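Local coordinates for RagA protein (Porphyromonas gingivalis, PDB 6SLN), which probably imports nutrients, peptides among them, across the outer membrane as a TonB-dependent receptor working together with a partner protein, at residues 297-302 with 400-405; 521-526 with 570-575; 712-717 with 769-774. All blocks are in the same frame, centred on the assembly; numbering follows the deposited sequence.

In the fold
The three contacts follow one another along the chain and illustrate how a large TonB-dependent barrel uses wall and loops. Interaction 2 joins two neighbouring barrel strands, 515-540 and 561-580, where a phospholipid binds. Interaction 3 sets the end of strand 696-715, in the same barrel, against the loop after strand 752-764; its centre is about 34 Å from that of interaction 2. Interaction 1 lies on the opposite side of the chain's centre from interaction 2, centres about 62 Å apart, and ties together two segments from long excursions between barrel strands. Its centre lies about 50 Å from that of interaction 3. Backbone pairing dominates the wall contact, aromatic and proline packing the two loop contacts.

Interaction 1: residues 297-302 with 400-405; sequences HDADWL and YYNPFD
Y400 meets D298 through its backbone, its N lying 4.3 Å from D298 CB, while its own ring leads off to other partners. Y401 supplies the polar link of the contact. Its carbonyl O accepts the indole N-H of W301, with NE1 to O at 2.8 Å. The bond is bent, 135° at the hydrogen, in part because the oxygen lies out of the indole plane; the N-H in turn reaches the carbonyl from a position tilted off its plane. N402 comes next, with its CG anti to the backbone N (chi1 -175°). From there OD1 rests on A299 CB at 3.5 Å and also turns back to accept F404 N at 3.2 Å, closing an Asx turn in which the donor stands above the amide plane. With ND2 bonded to F291 O, both ends of this amide are held and its rotation is fixed. P403 packs on two neighbours at once: its CD lies 3.7 Å from A299 CB, and its CG makes a CH-pi contact 3.8 Å from the centroid of the six-membered ring of W301, over the face and displaced toward the rim. F404 then brings its ring in edge-on, with CZ 3.5 Å from D300 O and CE1 4.1 Å from A299 CB. The methyl group of A299 is therefore bordered by Y401 O, N402, P403 and F404. The surroundings extend this interlock. Helix 301-305 starts at the contact, with D300 at its N-cap and D300 OD1 accepting K303 N, and its A304 touches both P403 and F404. Y400 packs on L245 and L246 of helix 242-252 and bonds to Q249, so two excursions, one between strands 218-230 and 309-322 and the other between 363-377 and 435-450, are joined beside these helices.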
loop_
_atom_site.group_PDB
_atom_site.type_symbol
_atom_site.label_atom_id
_atom_site.label_comp_id
_atom_site.label_asym_id
_atom_site.label_seq_id
_atom_site.Cartn_x
_atom_site.Cartn_y
_atom_site.Cartn_z
ATOM N N HIS A 297 -33.159 14.079 -35.599
ATOM C CA HIS A 297 -31.786 13.998 -36.048
ATOM C C HIS A 297 -31.291 12.712 -35.428
ATOM O O HIS A 297 -31.932 12.166 -34.529
ATOM C CB HIS A 297 -30.967 15.239 -35.569
ATOM C CG HIS A 297 -29.521 15.245 -35.975
ATOM N ND1 HIS A 297 -28.497 15.043 -35.069
ATOM C CD2 HIS A 297 -28.925 15.471 -37.172
ATOM C CE1 HIS A 297 -27.335 15.131 -35.695
ATOM N NE2 HIS A 297 -27.566 15.383 -36.971
ATOM N N ASP A 298 -30.166 12.202 -35.870
ATOM C CA ASP A 298 -29.623 11.141 -35.056
ATOM C C ASP A 298 -28.130 11.329 -34.833
ATOM O O ASP A 298 -27.395 11.862 -35.672
ATOM C CB ASP A 298 -30.042 9.737 -35.598
ATOM C CG ASP A 298 -29.725 9.499 -37.030
ATOM O OD1 ASP A 298 -28.615 9.853 -37.474
ATOM O OD2 ASP A 298 -30.574 8.871 -37.686
ATOM N N ALA A 299 -27.724 10.952 -33.632
ATOM C CA ALA A 299 -26.424 11.318 -33.117
ATOM C C ALA A 299 -25.318 10.490 -33.763
ATOM O O ALA A 299 -25.516 9.347 -34.191
ATOM C CB ALA A 299 -26.389 11.152 -31.598
ATOM N N ASP A 300 -24.149 11.111 -33.857
ATOM C CA ASP A 300 -22.951 10.489 -34.396
ATOM C C ASP A 300 -22.256 9.772 -33.241
ATOM O O ASP A 300 -21.361 10.311 -32.583
ATOM C CB ASP A 300 -22.067 11.558 -35.029
ATOM C CG ASP A 300 -20.856 10.982 -35.734
ATOM O OD1 ASP A 300 -20.474 9.836 -35.411
ATOM O OD2 ASP A 300 -20.294 11.676 -36.620
ATOM N N TRP A 301 -22.691 8.531 -32.979
ATOM C CA TRP A 301 -22.139 7.795 -31.845
ATOM C C TRP A 301 -20.677 7.421 -32.047
ATOM O O TRP A 301 -19.984 7.165 -31.065
ATOM C CB TRP A 301 -22.966 6.548 -31.553
ATOM C CG TRP A 301 -24.077 6.824 -30.635
ATOM C CD1 TRP A 301 -25.379 7.075 -30.962
ATOM C CD2 TRP A 301 -23.990 6.939 -29.225
ATOM N NE1 TRP A 301 -26.117 7.320 -29.831
ATOM C CE2 TRP A 301 -25.282 7.247 -28.747
ATOM C CE3 TRP A 301 -22.942 6.837 -28.316
ATOM C CZ2 TRP A 301 -25.552 7.427 -27.397
ATOM C CZ3 TRP A 301 -23.214 7.013 -26.984
ATOM C CH2 TRP A 301 -24.509 7.297 -26.533
ATOM N N LEU A 302 -20.207 7.395 -33.295
ATOM C CA LEU A 302 -18.780 7.302 -33.571
ATOM C C LEU A 302 -18.037 8.451 -32.913
ATOM O O LEU A 302 -17.168 8.240 -32.060
ATOM C CB LEU A 302 -18.538 7.307 -35.084
ATOM C CG LEU A 302 -17.053 7.344 -35.472
ATOM C CD1 LEU A 302 -16.265 6.172 -34.838
ATOM C CD2 LEU A 302 -16.819 7.424 -36.981
ATOM N N TYR A 400 -31.394 7.593 -32.151
ATOM C CA TYR A 400 -32.241 8.615 -31.554
ATOM C C TYR A 400 -31.869 8.920 -30.111
ATOM O O TYR A 400 -32.515 9.767 -29.480
ATOM C CB TYR A 400 -33.719 8.219 -31.625
ATOM C CG TYR A 400 -34.059 6.799 -31.210
ATOM C CD1 TYR A 400 -34.137 6.431 -29.868
ATOM C CD2 TYR A 400 -34.337 5.830 -32.168
ATOM C CE1 TYR A 400 -34.473 5.145 -29.493
ATOM C CE2 TYR A 400 -34.669 4.533 -31.807
ATOM C CZ TYR A 400 -34.732 4.187 -30.469
ATOM O OH TYR A 400 -35.061 2.882 -30.116
ATOM N N TYR A 401 -30.862 8.243 -29.579
ATOM C CA TYR A 401 -30.288 8.573 -28.285
ATOM C C TYR A 401 -29.093 9.475 -28.534
ATOM O O TYR A 401 -28.218 9.147 -29.339
ATOM C CB TYR A 401 -29.863 7.318 -27.523
ATOM C CG TYR A 401 -31.024 6.622 -26.908
ATOM C CD1 TYR A 401 -32.100 7.343 -26.416
ATOM C CD2 TYR A 401 -31.079 5.239 -26.866
ATOM C CE1 TYR A 401 -33.185 6.705 -25.860
ATOM C CE2 TYR A 401 -32.166 4.586 -26.332
ATOM C CZ TYR A 401 -33.217 5.317 -25.826
ATOM O OH TYR A 401 -34.290 4.653 -25.268
ATOM N N ASN A 402 -29.063 10.607 -27.842
ATOM C CA ASN A 402 -28.153 11.702 -28.171
ATOM C C ASN A 402 -27.326 12.053 -26.950
ATOM O O ASN A 402 -27.886 12.557 -25.954
ATOM C CB ASN A 402 -28.938 12.919 -28.651
ATOM C CG ASN A 402 -28.047 14.050 -29.113
ATOM O OD1 ASN A 402 -26.884 13.863 -29.465
ATOM N ND2 ASN A 402 -28.592 15.226 -29.113
ATOM N N PRO A 403 -26.015 11.817 -26.974
ATOM C CA PRO A 403 -25.166 12.219 -25.847
ATOM C C PRO A 403 -24.582 13.615 -25.981
ATOM O O PRO A 403 -23.712 13.974 -25.187
ATOM C CB PRO A 403 -24.050 11.160 -25.890
ATOM C CG PRO A 403 -23.873 10.911 -27.383
ATOM C CD PRO A 403 -25.237 11.159 -28.036
ATOM N N PHE A 404 -25.016 14.400 -26.963
ATOM C CA PHE A 404 -24.486 15.741 -27.150
ATOM C C PHE A 404 -25.502 16.774 -26.695
ATOM O O PHE A 404 -26.708 16.519 -26.692
ATOM C CB PHE A 404 -24.116 16.012 -28.610
ATOM C CG PHE A 404 -23.214 14.962 -29.236
ATOM C CD1 PHE A 404 -23.748 13.815 -29.793
ATOM C CD2 PHE A 404 -21.839 15.157 -29.319
ATOM C CE1 PHE A 404 -22.921 12.866 -30.388
ATOM C CE2 PHE A 404 -21.012 14.207 -29.920
ATOM C CZ PHE A 404 -21.552 13.069 -30.456
ATOM N N ASP A 405 -25.003 17.947 -26.305
ATOM C CA ASP A 405 -25.865 19.096 -26.049
ATOM C C ASP A 405 -26.230 19.745 -27.388
ATOM O O ASP A 405 -25.893 19.241 -28.466
ATOM C CB ASP A 405 -25.200 20.058 -25.058
ATOM C CG ASP A 405 -24.032 20.872 -25.665
ATOM O OD1 ASP A 405 -23.747 20.819 -26.878
ATOM O OD2 ASP A 405 -23.379 21.607 -24.899
#

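Interaction 2: residues 521-526 with 570-575; sequences MGHEYI and LSFFSR. With 3PE (1,2-Distearoyl-sn-glycerophosphoethanolamine), chain G.
M521 opens the pairing opposite S574, its SD passing 4.3 Å from S574 CB. G522 faces F573 as an antiparallel hydrogen-bonded pair, G522 N donating to F573 O and G522 O accepting F573 N. The phenyl ring of F573 lies flat over the glycine, its centroid 3.8 Å from G522 CA, in a CH-pi contact close to the ring normal. It gets there because its CG sits between backbone N and carbonyl carbon (chi1 58°), which folds the ring back across the neighbouring strand where G522 has no side chain in the way. H523 is on the other face of the sheet. Its CD2 meets F572 CE1 at 3.6 Å, the two rings inclined at 43°, and L570 CD1 adjoins the imidazole edge, 3.7 Å from NE2. Over one imidazole face lies the phospholipid acyl carbon C33, and H523 NE2 makes a weak hydrogen bond of 3.2 Å to the ester atom O31. E524 returns to the G522 side, paired with S571 through two backbone bonds, with the CB atoms of E524 and S571 3.9 Å apart; T502 takes up its carboxylate and D593 the S571 hydroxyl. Y525 puts one ring face under the lipid's other ester oxygen, O21, 3.4 Å from Y525 CD2, while its CD1 lies 4.1 Å from L570 CD1. Its hydroxyl bonds to E527. The chemistry separates the two faces of the barrel wall. Aromatic and aliphatic groups of H523, Y525, L570 and F572 look to lipid and detergent, whereas E524 and S571 find polar partners on the other side, where F573 reaches I194. At this part of the pocket the lipid appears to be held mainly by van der Waals contact with its ester region and acyl chain, with one weak bond added.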
loop_
_atom_site.group_PDB
_atom_site.type_symbol
_atom_site.label_atom_id
_atom_site.label_comp_id
_atom_site.label_asym_id
_atom_site.label_seq_id
_atom_site.Cartn_x
_atom_site.Cartn_y
_atom_site.Cartn_z
ATOM N N MET A 521 32.626 -21.766 -23.486
ATOM C CA MET A 521 31.857 -22.185 -22.324
ATOM C C MET A 521 31.187 -20.968 -21.692
ATOM O O MET A 521 31.735 -19.860 -21.707
ATOM C CB MET A 521 32.750 -22.884 -21.297
ATOM C CG MET A 521 33.517 -24.065 -21.849
ATOM S SD MET A 521 32.560 -25.582 -21.712
ATOM C CE MET A 521 33.340 -26.362 -20.295
ATOM N N GLY A 522 29.995 -21.175 -21.140
ATOM C CA GLY A 522 29.218 -20.071 -20.606
ATOM C C GLY A 522 28.381 -20.477 -19.417
ATOM O O GLY A 522 27.891 -21.607 -19.332
ATOM N N HIS A 523 28.217 -19.531 -18.484
ATOM C CA HIS A 523 27.331 -19.667 -17.337
ATOM C C HIS A 523 26.382 -18.477 -17.293
ATOM O O HIS A 523 26.752 -17.362 -17.672
ATOM C CB HIS A 523 28.087 -19.737 -16.011
ATOM C CG HIS A 523 27.272 -19.263 -14.845
ATOM N ND1 HIS A 523 27.270 -17.952 -14.420
ATOM C CD2 HIS A 523 26.388 -19.919 -14.052
ATOM C CE1 HIS A 523 26.435 -17.826 -13.403
ATOM N NE2 HIS A 523 25.887 -19.005 -13.158
ATOM N N GLU A 524 25.166 -18.712 -16.790
ATOM C CA GLU A 524 24.122 -17.699 -16.821
ATOM C C GLU A 524 23.118 -17.943 -15.702
ATOM O O GLU A 524 22.607 -19.059 -15.566
ATOM C CB GLU A 524 23.428 -17.711 -18.176
ATOM C CG GLU A 524 22.159 -16.888 -18.240
ATOM C CD GLU A 524 21.904 -16.371 -19.632
ATOM O OE1 GLU A 524 21.258 -17.077 -20.443
ATOM O OE2 GLU A 524 22.385 -15.265 -19.917
ATOM N N TYR A 525 22.826 -16.895 -14.916
ATOM C CA TYR A 525 21.797 -16.920 -13.876
ATOM C C TYR A 525 20.887 -15.699 -14.025
ATOM O O TYR A 525 21.354 -14.554 -14.021
ATOM C CB TYR A 525 22.415 -16.954 -12.477
ATOM C CG TYR A 525 21.392 -16.911 -11.342
ATOM C CD1 TYR A 525 20.656 -18.039 -11.008
ATOM C CD2 TYR A 525 21.175 -15.750 -10.597
ATOM C CE1 TYR A 525 19.729 -18.014 -9.982
ATOM C CE2 TYR A 525 20.240 -15.720 -9.564
ATOM C CZ TYR A 525 19.528 -16.862 -9.257
ATOM O OH TYR A 525 18.599 -16.863 -8.232
ATOM N N ILE A 526 19.592 -15.948 -14.174
ATOM C CA ILE A 526 18.587 -14.902 -14.223
ATOM C C ILE A 526 17.572 -15.217 -13.137
ATOM O O ILE A 526 17.208 -16.379 -12.929
ATOM C CB ILE A 526 17.904 -14.780 -15.610
ATOM C CG1 ILE A 526 17.075 -16.019 -15.924
ATOM C CG2 ILE A 526 18.919 -14.556 -16.739
ATOM C CD1 ILE A 526 16.306 -15.923 -17.232
ATOM N N LEU A 570 18.854 -21.197 -14.010
ATOM C CA LEU A 570 20.292 -21.437 -13.961
ATOM C C LEU A 570 20.693 -22.188 -15.215
ATOM O O LEU A 570 20.043 -23.174 -15.582
ATOM C CB LEU A 570 20.710 -22.241 -12.725
ATOM C CG LEU A 570 22.230 -22.460 -12.631
ATOM C CD1 LEU A 570 23.007 -21.131 -12.435
ATOM C CD2 LEU A 570 22.549 -23.449 -11.531
ATOM N N SER A 571 21.773 -21.743 -15.853
ATOM C CA SER A 571 22.130 -22.228 -17.174
ATOM C C SER A 571 23.624 -22.478 -17.274
ATOM O O SER A 571 24.429 -21.702 -16.751
ATOM C CB SER A 571 21.704 -21.218 -18.237
ATOM O OG SER A 571 20.403 -21.504 -18.695
ATOM N N PHE A 572 23.990 -23.567 -17.947
ATOM C CA PHE A 572 25.369 -23.816 -18.339
ATOM C C PHE A 572 25.347 -24.200 -19.800
ATOM O O PHE A 572 24.553 -25.060 -20.198
ATOM C CB PHE A 572 26.008 -24.914 -17.497
ATOM C CG PHE A 572 26.000 -24.622 -16.019
ATOM C CD1 PHE A 572 26.900 -23.730 -15.474
ATOM C CD2 PHE A 572 25.089 -25.242 -15.180
ATOM C CE1 PHE A 572 26.896 -23.456 -14.117
ATOM C CE2 PHE A 572 25.077 -24.973 -13.826
ATOM C CZ PHE A 572 25.983 -24.070 -13.293
ATOM N N PHE A 573 26.164 -23.534 -20.612
ATOM C CA PHE A 573 26.035 -23.733 -22.047
ATOM C C PHE A 573 27.393 -23.703 -22.728
ATOM O O PHE A 573 28.386 -23.212 -22.187
ATOM C CB PHE A 573 25.100 -22.706 -22.686
ATOM C CG PHE A 573 25.505 -21.261 -22.490
ATOM C CD1 PHE A 573 25.115 -20.560 -21.354
ATOM C CD2 PHE A 573 26.210 -20.573 -23.486
ATOM C CE1 PHE A 573 25.453 -19.210 -21.197
ATOM C CE2 PHE A 573 26.555 -19.211 -23.334
ATOM C CZ PHE A 573 26.176 -18.535 -22.197
ATOM N N SER A 574 27.411 -24.244 -23.937
ATOM C CA SER A 574 28.616 -24.321 -24.736
ATOM C C SER A 574 28.262 -24.139 -26.205
ATOM O O SER A 574 27.158 -24.472 -26.656
ATOM C CB SER A 574 29.314 -25.667 -24.548
ATOM O OG SER A 574 28.442 -26.686 -24.987
ATOM N N ARG A 575 29.239 -23.642 -26.952
ATOM C CA ARG A 575 29.073 -23.476 -28.383
ATOM C C ARG A 575 30.447 -23.603 -29.022
ATOM O O ARG A 575 31.407 -22.978 -28.559
ATOM C CB ARG A 575 28.448 -22.122 -28.710
ATOM C CG ARG A 575 28.249 -21.897 -30.192
ATOM C CD ARG A 575 28.743 -20.530 -30.609
ATOM N NE ARG A 575 27.810 -19.467 -30.242
ATOM C CZ ARG A 575 28.137 -18.180 -30.202
ATOM N NH1 ARG A 575 29.373 -17.800 -30.502
ATOM N NH2 ARG A 575 27.236 -17.269 -29.867
HETATM C C1 3PE G . 22.783 -19.250 -7.604
HETATM C C2 3PE G . 23.952 -18.552 -8.266
HETATM C C3 3PE G . 24.464 -19.419 -9.431
HETATM O O31 3PE G . 25.621 -18.862 -9.996
HETATM O O32 3PE G . 26.762 -20.775 -9.731
HETATM C C31 3PE G . 26.811 -19.608 -9.919
HETATM C C32 3PE G . 28.179 -18.913 -10.056
HETATM C C33 3PE G . 28.854 -19.138 -11.412
HETATM C C34 3PE G . 30.295 -18.613 -11.376
HETATM C C35 3PE G . 30.453 -17.269 -12.099
HETATM C C36 3PE G . 31.785 -17.239 -12.854
HETATM C C37 3PE G . 32.330 -15.812 -12.988
HETATM C C38 3PE G . 33.643 -15.849 -13.779
HETATM C C39 3PE G . 34.091 -14.428 -14.099
HETATM C C3A 3PE G . 35.130 -14.434 -15.218
HETATM C C3B 3PE G . 35.089 -13.101 -15.969
HETATM O O21 3PE G . 23.431 -17.302 -8.656
HETATM O O22 3PE G . 24.328 -15.610 -7.491
HETATM C C21 3PE G . 24.304 -16.207 -8.506
HETATM C C22 3PE G . 25.221 -15.755 -9.647
HETATM C C23 3PE G . 26.061 -14.536 -9.250
HETATM C C24 3PE G . 27.461 -14.726 -9.843
HETATM C C25 3PE G . 27.905 -13.549 -10.717
HETATM C C26 3PE G . 29.438 -13.531 -10.820
HETATM C C27 3PE G . 29.900 -12.210 -11.439
HETATM C C28 3PE G . 31.427 -12.149 -11.570
HETATM C C29 3PE G . 31.866 -10.866 -12.295
HETATM C C2A 3PE G . 33.180 -10.306 -11.734
HETATM C C2B 3PE G . 34.152 -9.784 -12.814
HETATM C C2C 3PE G . 34.843 -8.492 -12.325
HETATM C C2D 3PE G . 35.909 -7.934 -13.290
#

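Interaction 3: residues 712-717 with 769-774; sequences IDVPMP and LFFGLN
F770 O receives L773 N at 2.8 Å, closing a type I' turn, and the same residue's ring carries much of the contact with 712-717. Positive phi angles at F771 and G772 let the chain reverse tightly; the CB bonds of F770 and F771 both point to the strand end. The F770 ring runs along the strand. I712 CD1 comes to its edge, 4.1 Å from F770 CD1, and at the far end of the ring F770 CZ meets P715 CD at 3.7 Å, the proline crossing it at about a right angle. F771 takes the adjoining position. Its CZ touches V714 CG1 at 3.5 Å; that methyl points across because it stands anti to the valine's backbone N (chi1 162°), which also brings it within 4.3 Å of F770 CD2. P715 O lies near the plane of the F771 ring at its edge, 4.1 Å from CE2, and P717 CD approaches the same CE2 at 4.4 Å. One face of F771 is in turn covered by F770 CB, so the two phenylalanines pack on each other as well as on the strand. Side-chain contacts between the segments are all apolar. Nearby, Y776 meets the F770 ring, L152 touches I712 and L769, M716 O bonds to a basic side chain of another protein chain, and an apolar side chain of that chain packs on F771. This is loop-to-strand packing at the end of a barrel strand, where a type I' turn offers aromatic side chains to a proline-rich exit from strand 696-715, beside another protein chain.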
loop_
_atom_site.group_PDB
_atom_site.type_symbol
_atom_site.label_atom_id
_atom_site.label_comp_id
_atom_site.label_asym_id
_atom_site.label_seq_id
_atom_site.Cartn_x
_atom_site.Cartn_y
_atom_site.Cartn_z
ATOM N N ILE A 712 0.724 -28.291 -21.859
ATOM C CA ILE A 712 -0.664 -27.928 -22.083
ATOM C C ILE A 712 -1.261 -27.544 -20.744
ATOM O O ILE A 712 -1.105 -28.267 -19.749
ATOM C CB ILE A 712 -1.460 -29.070 -22.739
ATOM C CG1 ILE A 712 -0.914 -29.390 -24.142
ATOM C CG2 ILE A 712 -2.952 -28.716 -22.773
ATOM C CD1 ILE A 712 -1.890 -30.191 -25.050
ATOM N N ASP A 713 -1.890 -26.376 -20.704
ATOM C CA ASP A 713 -2.709 -25.978 -19.565
ATOM C C ASP A 713 -3.993 -26.794 -19.709
ATOM O O ASP A 713 -4.999 -26.354 -20.279
ATOM C CB ASP A 713 -2.945 -24.469 -19.573
ATOM C CG ASP A 713 -3.440 -23.942 -18.245
ATOM O OD1 ASP A 713 -3.707 -24.756 -17.341
ATOM O OD2 ASP A 713 -3.567 -22.708 -18.101
ATOM N N VAL A 714 -3.932 -28.024 -19.214
ATOM C CA VAL A 714 -4.951 -29.020 -19.564
ATOM C C VAL A 714 -6.299 -28.584 -19.000
ATOM O O VAL A 714 -6.391 -28.242 -17.806
ATOM C CB VAL A 714 -4.549 -30.403 -19.045
ATOM C CG1 VAL A 714 -5.755 -31.315 -19.018
ATOM C CG2 VAL A 714 -3.431 -31.008 -19.919
ATOM N N PRO A 715 -7.349 -28.535 -19.821
ATOM C CA PRO A 715 -8.682 -28.182 -19.308
ATOM C C PRO A 715 -9.214 -29.288 -18.404
ATOM O O PRO A 715 -9.253 -30.458 -18.789
ATOM C CB PRO A 715 -9.534 -28.036 -20.585
ATOM C CG PRO A 715 -8.560 -28.014 -21.753
ATOM C CD PRO A 715 -7.347 -28.766 -21.277
ATOM N N MET A 716 -9.623 -28.929 -17.240
ATOM C CA MET A 716 -10.072 -30.101 -16.497
ATOM C C MET A 716 -11.586 -30.244 -16.573
ATOM O O MET A 716 -12.303 -29.242 -16.668
ATOM C CB MET A 716 -9.653 -30.012 -15.025
ATOM C CG MET A 716 -8.211 -29.570 -14.809
ATOM S SD MET A 716 -7.160 -31.000 -14.543
ATOM C CE MET A 716 -7.924 -31.628 -13.053
ATOM N N PRO A 717 -12.095 -31.477 -16.566
ATOM C CA PRO A 717 -13.533 -31.674 -16.356
ATOM C C PRO A 717 -13.959 -31.060 -15.038
ATOM O O PRO A 717 -13.269 -31.184 -14.027
ATOM C CB PRO A 717 -13.696 -33.201 -16.334
ATOM C CG PRO A 717 -12.313 -33.772 -16.342
ATOM C CD PRO A 717 -11.410 -32.736 -16.917
ATOM N N LEU A 769 -2.863 -35.229 -27.917
ATOM C CA LEU A 769 -3.575 -34.331 -27.015
ATOM C C LEU A 769 -3.475 -34.882 -25.605
ATOM O O LEU A 769 -2.374 -35.088 -25.116
ATOM C CB LEU A 769 -4.986 -34.089 -27.485
ATOM C CG LEU A 769 -5.079 -33.225 -28.732
ATOM C CD1 LEU A 769 -6.445 -33.342 -29.409
ATOM C CD2 LEU A 769 -4.743 -31.807 -28.342
ATOM N N PHE A 770 -4.594 -35.060 -24.918
ATOM C CA PHE A 770 -4.610 -35.470 -23.525
ATOM C C PHE A 770 -5.713 -36.508 -23.342
ATOM O O PHE A 770 -6.689 -36.533 -24.098
ATOM C CB PHE A 770 -4.832 -34.269 -22.587
ATOM C CG PHE A 770 -5.740 -33.184 -23.144
ATOM C CD1 PHE A 770 -5.255 -32.238 -24.036
ATOM C CD2 PHE A 770 -7.066 -33.094 -22.741
ATOM C CE1 PHE A 770 -6.073 -31.230 -24.530
ATOM C CE2 PHE A 770 -7.882 -32.087 -23.226
ATOM C CZ PHE A 770 -7.384 -31.152 -24.126
ATOM N N PHE A 771 -5.550 -37.372 -22.336
ATOM C CA PHE A 771 -6.568 -38.347 -21.949
ATOM C C PHE A 771 -6.871 -39.351 -23.053
ATOM O O PHE A 771 -7.962 -39.943 -23.078
ATOM C CB PHE A 771 -7.868 -37.649 -21.513
ATOM C CG PHE A 771 -7.661 -36.530 -20.510
ATOM C CD1 PHE A 771 -6.591 -36.561 -19.616
ATOM C CD2 PHE A 771 -8.536 -35.458 -20.458
ATOM C CE1 PHE A 771 -6.391 -35.532 -18.692
ATOM C CE2 PHE A 771 -8.342 -34.430 -19.534
ATOM C CZ PHE A 771 -7.261 -34.470 -18.649
ATOM N N GLY A 772 -5.943 -39.557 -23.981
ATOM C CA GLY A 772 -6.275 -40.390 -25.124
ATOM C C GLY A 772 -7.201 -39.752 -26.139
ATOM O O GLY A 772 -7.663 -40.447 -27.050
ATOM N N LEU A 773 -7.481 -38.453 -26.022
ATOM C CA LEU A 773 -8.423 -37.796 -26.927
ATOM C C LEU A 773 -7.841 -37.676 -28.322
ATOM O O LEU A 773 -6.703 -37.233 -28.501
ATOM C CB LEU A 773 -8.799 -36.403 -26.424
ATOM C CG LEU A 773 -9.611 -36.448 -25.132
ATOM C CD1 LEU A 773 -9.773 -35.063 -24.448
ATOM C CD2 LEU A 773 -10.939 -37.108 -25.455
ATOM N N ASN A 774 -8.629 -38.081 -29.313
ATOM C CA ASN A 774 -8.293 -37.737 -30.681
ATOM C C ASN A 774 -8.547 -36.249 -30.950
ATOM O O ASN A 774 -7.870 -35.640 -31.786
ATOM C CB ASN A 774 -9.089 -38.645 -31.607
ATOM C CG ASN A 774 -9.111 -38.163 -33.016
ATOM O OD1 ASN A 774 -10.149 -37.701 -33.502
ATOM N ND2 ASN A 774 -7.973 -38.270 -33.702
#